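Local coordinates for peptidase M16 inactive domain family protein (Pseudomonas fluorescens, PDB 3GWB), which belongs to the M16 peptidase family as an inactive-domain member, the hydrolase activity generally assigned to that family being uncertain here, at residues G282-S287 against A335-N340; N273-G278 against Q344-D349. One frame throughout, in Å; residues are numbered along the deposited sequence.

Two pairs of consecutive helices in one M16 domain meet twice, showing how one ion pair can tie neighbouring packing sites together. Contact 2 is the more deeply buried and is mainly aliphatic packing, with a methyl laid on a carboxylate face; contact 1, partly buried, sets a guanidinium against an aromatic edge. Different helices take part, but they are consecutive in the chain: 266-277 leads into 284-292, and 323-340 into 344-356, so contact 1 is nested inside the loop closed by contact 2. Their centres lie about 9 Å apart. A salt bridge joins them, R284 NH2 to E346 OE1 at 2.7 Å, and a probable backbone hydrogen bond runs from R284 N to I275 O.

Contact 1 (G282-S287 against A335-N340); sequences GTRLMS and AEYLKN
R284 reaches from the first turn of helix 284-292 to E336 and Y337 near the end of helix 323-340, a helix-to-helix bridge within the alpha+beta domain of the M16 fold. Taken in order along 335-340, E336 comes first. Its CG lies at the edge of the guanidinium, 4.2 Å from R284 NH1. The carboxylate is not in a salt bridge with it: OE2 stays 4.5 Å from R284 NH1, a range at which the opposite charges would probably still attract. OE2 also lies close to N340 ND2, one turn further on, at a distance too short to be trusted as it stands.

Y337 is the main partner of R284 on this helix. Its ring presents an edge, not a face, so the pair is edge-to-face with the guanidinium supplying the face: CD1 stands 3.5 Å above the guanidinium plane, offset toward its rim, and the two planes are 78° apart. R284 has CG anti to the backbone N (chi1 -164°), then bends at chi2 and chi3, which brings the flat group across the ring edge. The same guanidinium, through NH2, is in a salt bridge with E346 and makes a weak hydrogen bond to the carbonyl O of G341. Cut back to alanine, this position is likely to leave E346 without its charged mate and the CD1 edge of Y337 facing a gap. The other end of the ring is tethered by a weak hydrogen bond from OH to G272 O, while I275, L276 and M404 pack against it.

The helix bearing R284 begins at T283, its N-cap, whose OG1 accepts from M286 N at 3.1 Å with an angle of 156°.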
# COMPACT_ATOMS: atom_id res chain seq x y z
N GLY A 282 -22.51 12.03 -3.36
CA GLY A 282 -23.44 12.77 -4.20
C GLY A 282 -23.69 12.22 -5.60
O GLY A 282 -24.63 12.65 -6.27
N THR A 283 -22.86 11.29 -6.06
CA THR A 283 -23.02 10.72 -7.39
C THR A 283 -24.38 10.05 -7.56
O THR A 283 -25.02 9.67 -6.58
CB THR A 283 -21.92 9.68 -7.69
OG1 THR A 283 -22.11 8.54 -6.85
CG2 THR A 283 -20.54 10.28 -7.44
N ARG A 284 -24.81 9.89 -8.80
CA ARG A 284 -26.10 9.27 -9.10
C ARG A 284 -26.16 7.85 -8.53
O ARG A 284 -27.11 7.48 -7.84
CB ARG A 284 -26.31 9.23 -10.62
CG ARG A 284 -27.75 8.98 -11.09
CD ARG A 284 -28.71 10.12 -10.71
NE ARG A 284 -28.54 11.35 -11.49
CZ ARG A 284 -29.01 11.54 -12.72
NH1 ARG A 284 -29.68 10.59 -13.35
NH2 ARG A 284 -28.83 12.72 -13.31
N LEU A 285 -25.12 7.06 -8.81
CA LEU A 285 -25.07 5.69 -8.33
C LEU A 285 -25.01 5.55 -6.80
O LEU A 285 -25.72 4.74 -6.23
CB LEU A 285 -23.88 4.96 -8.97
CG LEU A 285 -24.02 4.60 -10.46
CD1 LEU A 285 -22.69 4.13 -10.99
CD2 LEU A 285 -25.08 3.51 -10.64
N MSE A 286 -24.17 6.34 -6.14
CA MSE A 286 -24.10 6.24 -4.68
C MSE A 286 -25.38 6.72 -4.03
O MSE A 286 -25.81 6.20 -3.00
CB MSE A 286 -22.91 7.05 -4.15
CG MSE A 286 -21.59 6.31 -4.24
SE MSE A 286 -21.51 4.94 -3.07
CE MSE A 286 -20.67 5.76 -1.75
N SER A 287 -26.01 7.72 -4.64
CA SER A 287 -27.26 8.27 -4.11
C SER A 287 -28.40 7.25 -4.17
O SER A 287 -29.08 7.02 -3.18
CB SER A 287 -27.64 9.52 -4.90
OG SER A 287 -28.94 9.95 -4.55
N ALA A 335 -29.25 3.60 -17.47
CA ALA A 335 -30.08 3.90 -18.63
C ALA A 335 -30.68 5.29 -18.49
O ALA A 335 -30.64 6.10 -19.42
CB ALA A 335 -31.19 2.87 -18.76
N GLU A 336 -31.22 5.56 -17.30
CA GLU A 336 -31.84 6.84 -16.98
C GLU A 336 -30.85 7.99 -17.12
O GLU A 336 -31.20 9.06 -17.60
CB GLU A 336 -32.41 6.78 -15.55
CG GLU A 336 -32.75 8.12 -14.91
CD GLU A 336 -33.70 8.97 -15.74
OE1 GLU A 336 -34.70 8.43 -16.25
OE2 GLU A 336 -33.43 10.19 -15.86
N TYR A 337 -29.60 7.77 -16.72
CA TYR A 337 -28.58 8.80 -16.83
C TYR A 337 -28.26 9.14 -18.29
O TYR A 337 -28.16 10.31 -18.65
CB TYR A 337 -27.29 8.37 -16.12
CG TYR A 337 -26.25 9.47 -16.04
CD1 TYR A 337 -26.48 10.62 -15.29
CD2 TYR A 337 -25.05 9.37 -16.74
CE1 TYR A 337 -25.54 11.64 -15.21
CE2 TYR A 337 -24.09 10.40 -16.67
CZ TYR A 337 -24.34 11.53 -15.91
OH TYR A 337 -23.41 12.55 -15.83
N LEU A 338 -28.07 8.11 -19.12
CA LEU A 338 -27.75 8.34 -20.53
C LEU A 338 -28.93 8.98 -21.24
O LEU A 338 -28.75 9.78 -22.16
CB LEU A 338 -27.40 7.03 -21.23
CG LEU A 338 -26.08 6.34 -20.85
CD1 LEU A 338 -25.88 5.12 -21.74
CD2 LEU A 338 -24.92 7.32 -21.03
N LYS A 339 -30.13 8.61 -20.81
CA LYS A 339 -31.36 9.12 -21.39
C LYS A 339 -31.61 10.61 -21.13
O LYS A 339 -31.88 11.37 -22.05
CB LYS A 339 -32.55 8.31 -20.87
CG LYS A 339 -33.90 8.77 -21.40
CD LYS A 339 -35.03 7.94 -20.79
CE LYS A 339 -36.39 8.42 -21.26
NZ LYS A 339 -36.55 8.29 -22.74
N ASN A 340 -31.52 11.03 -19.87
CA ASN A 340 -31.79 12.42 -19.54
C ASN A 340 -30.59 13.30 -19.26
O ASN A 340 -30.71 14.52 -19.22
CB ASN A 340 -32.76 12.50 -18.36
CG ASN A 340 -34.12 11.95 -18.72
OD1 ASN A 340 -34.65 12.24 -19.79
ND2 ASN A 340 -34.71 11.18 -17.81

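Contact 2 (N273-G278 against Q344-D349)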
# COMPACT_ATOMS: atom_id res chain seq x y z
N ASN A 273 -18.83 11.07 -16.11
CA ASN A 273 -18.58 9.91 -15.27
C ASN A 273 -18.51 10.32 -13.81
O ASN A 273 -18.97 9.60 -12.94
CB ASN A 273 -17.27 9.22 -15.64
CG ASN A 273 -16.97 8.06 -14.72
OD1 ASN A 273 -16.17 8.18 -13.78
ND2 ASN A 273 -17.62 6.93 -14.96
N GLN A 274 -17.92 11.48 -13.55
CA GLN A 274 -17.81 11.98 -12.19
C GLN A 274 -19.19 12.07 -11.55
O GLN A 274 -19.38 11.63 -10.41
CB GLN A 274 -17.13 13.36 -12.18
CG GLN A 274 -15.63 13.33 -12.47
CD GLN A 274 -15.03 14.73 -12.62
OE1 GLN A 274 -15.31 15.62 -11.82
NE2 GLN A 274 -14.20 14.92 -13.64
N ILE A 275 -20.15 12.62 -12.29
CA ILE A 275 -21.52 12.77 -11.81
C ILE A 275 -22.23 11.43 -11.62
O ILE A 275 -23.02 11.25 -10.69
CB ILE A 275 -22.35 13.63 -12.80
CG1 ILE A 275 -21.73 15.03 -12.91
CG2 ILE A 275 -23.81 13.69 -12.36
CD1 ILE A 275 -22.31 15.88 -14.05
N LEU A 276 -21.94 10.49 -12.51
CA LEU A 276 -22.54 9.16 -12.45
C LEU A 276 -22.01 8.27 -11.34
O LEU A 276 -22.79 7.70 -10.58
CB LEU A 276 -22.36 8.45 -13.79
CG LEU A 276 -22.74 6.98 -13.89
CD1 LEU A 276 -24.22 6.80 -13.62
CD2 LEU A 276 -22.40 6.46 -15.29
N GLY A 277 -20.69 8.13 -11.25
CA GLY A 277 -20.11 7.27 -10.24
C GLY A 277 -18.69 7.61 -9.80
O GLY A 277 -17.89 6.72 -9.53
N GLY A 278 -18.37 8.90 -9.74
CA GLY A 278 -17.04 9.30 -9.31
C GLY A 278 -16.97 9.19 -7.79
O GLY A 278 -17.69 8.39 -7.19
N GLN A 344 -28.51 20.46 -13.91
CA GLN A 344 -27.65 21.64 -13.76
C GLN A 344 -26.91 21.59 -12.44
O GLN A 344 -25.72 21.88 -12.37
CB GLN A 344 -28.47 22.93 -13.79
CG GLN A 344 -28.54 23.60 -15.14
CD GLN A 344 -27.18 23.78 -15.78
OE1 GLN A 344 -26.25 24.32 -15.18
NE2 GLN A 344 -27.06 23.33 -17.02
N LYS A 345 -27.63 21.22 -11.38
CA LYS A 345 -27.03 21.14 -10.06
C LYS A 345 -25.84 20.19 -10.07
O LYS A 345 -24.74 20.56 -9.64
CB LYS A 345 -28.05 20.67 -9.03
CG LYS A 345 -27.47 20.48 -7.63
CD LYS A 345 -28.53 20.09 -6.61
CE LYS A 345 -29.18 18.75 -6.95
NZ LYS A 345 -28.19 17.62 -6.99
N GLU A 346 -26.05 18.98 -10.58
CA GLU A 346 -24.99 17.98 -10.66
C GLU A 346 -23.79 18.48 -11.44
O GLU A 346 -22.65 18.24 -11.05
CB GLU A 346 -25.50 16.69 -11.31
CG GLU A 346 -26.63 16.02 -10.56
CD GLU A 346 -27.09 14.74 -11.23
OE1 GLU A 346 -27.37 14.78 -12.45
OE2 GLU A 346 -27.18 13.69 -10.54
N LEU A 347 -24.05 19.15 -12.55
CA LEU A 347 -22.98 19.67 -13.39
C LEU A 347 -22.16 20.73 -12.66
O LEU A 347 -20.93 20.70 -12.71
CB LEU A 347 -23.56 20.26 -14.68
CG LEU A 347 -22.55 20.80 -15.69
CD1 LEU A 347 -21.96 19.64 -16.47
CD2 LEU A 347 -23.24 21.77 -16.64
N ASP A 348 -22.83 21.66 -11.99
CA ASP A 348 -22.12 22.71 -11.26
C ASP A 348 -21.30 22.16 -10.11
O ASP A 348 -20.14 22.53 -9.93
CB ASP A 348 -23.11 23.77 -10.75
CG ASP A 348 -23.65 24.63 -11.87
OD1 ASP A 348 -22.84 25.08 -12.71
OD2 ASP A 348 -24.88 24.87 -11.90
N ASP A 349 -21.91 21.28 -9.33
CA ASP A 349 -21.22 20.65 -8.20
C ASP A 349 -19.97 19.93 -8.71
O ASP A 349 -18.89 20.06 -8.13
CB ASP A 349 -22.16 19.66 -7.51
CG ASP A 349 -23.28 20.35 -6.75
OD1 ASP A 349 -23.70 21.45 -7.16
OD2 ASP A 349 -23.75 19.78 -5.74
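The E346 carboxylate receives the CG2 methyl of I275 squarely over one face: CG2 is 3.6 Å from E346 CD and nearly as close to both oxygens, so it sits above the middle of the group. The salt bridge from R284 NH2 arrives close to the carboxylate plane, at OE1, while CG2 occupies a face. OE1 also takes a hydrogen bond from T343 N, a bond of the kind that forms one half of a capping box at the start of helix 344-356. Bonds at both oxygens, two of them on OE1, probably limit rotation of the carboxylate under the methyl.

This is helix-helix packing within the M16 domain, between helix 266-277 and the first turns of 344-356; the CA atoms of I275 and E346 come within 6.4 Å of each other. The branches of I275 divide the work. CG2, anti to the backbone N, takes the E346 side chain and also touches its CB, whereas the CG1 arm runs over the backbone, with CD1 3.8 Å from E346 O. That same CD1 reaches L347, lying 3.9 Å from its CA and 4.5 Å from its CD1. L347 points its CB away from 273-278 and packs on V397 and V400 of helix 397-407.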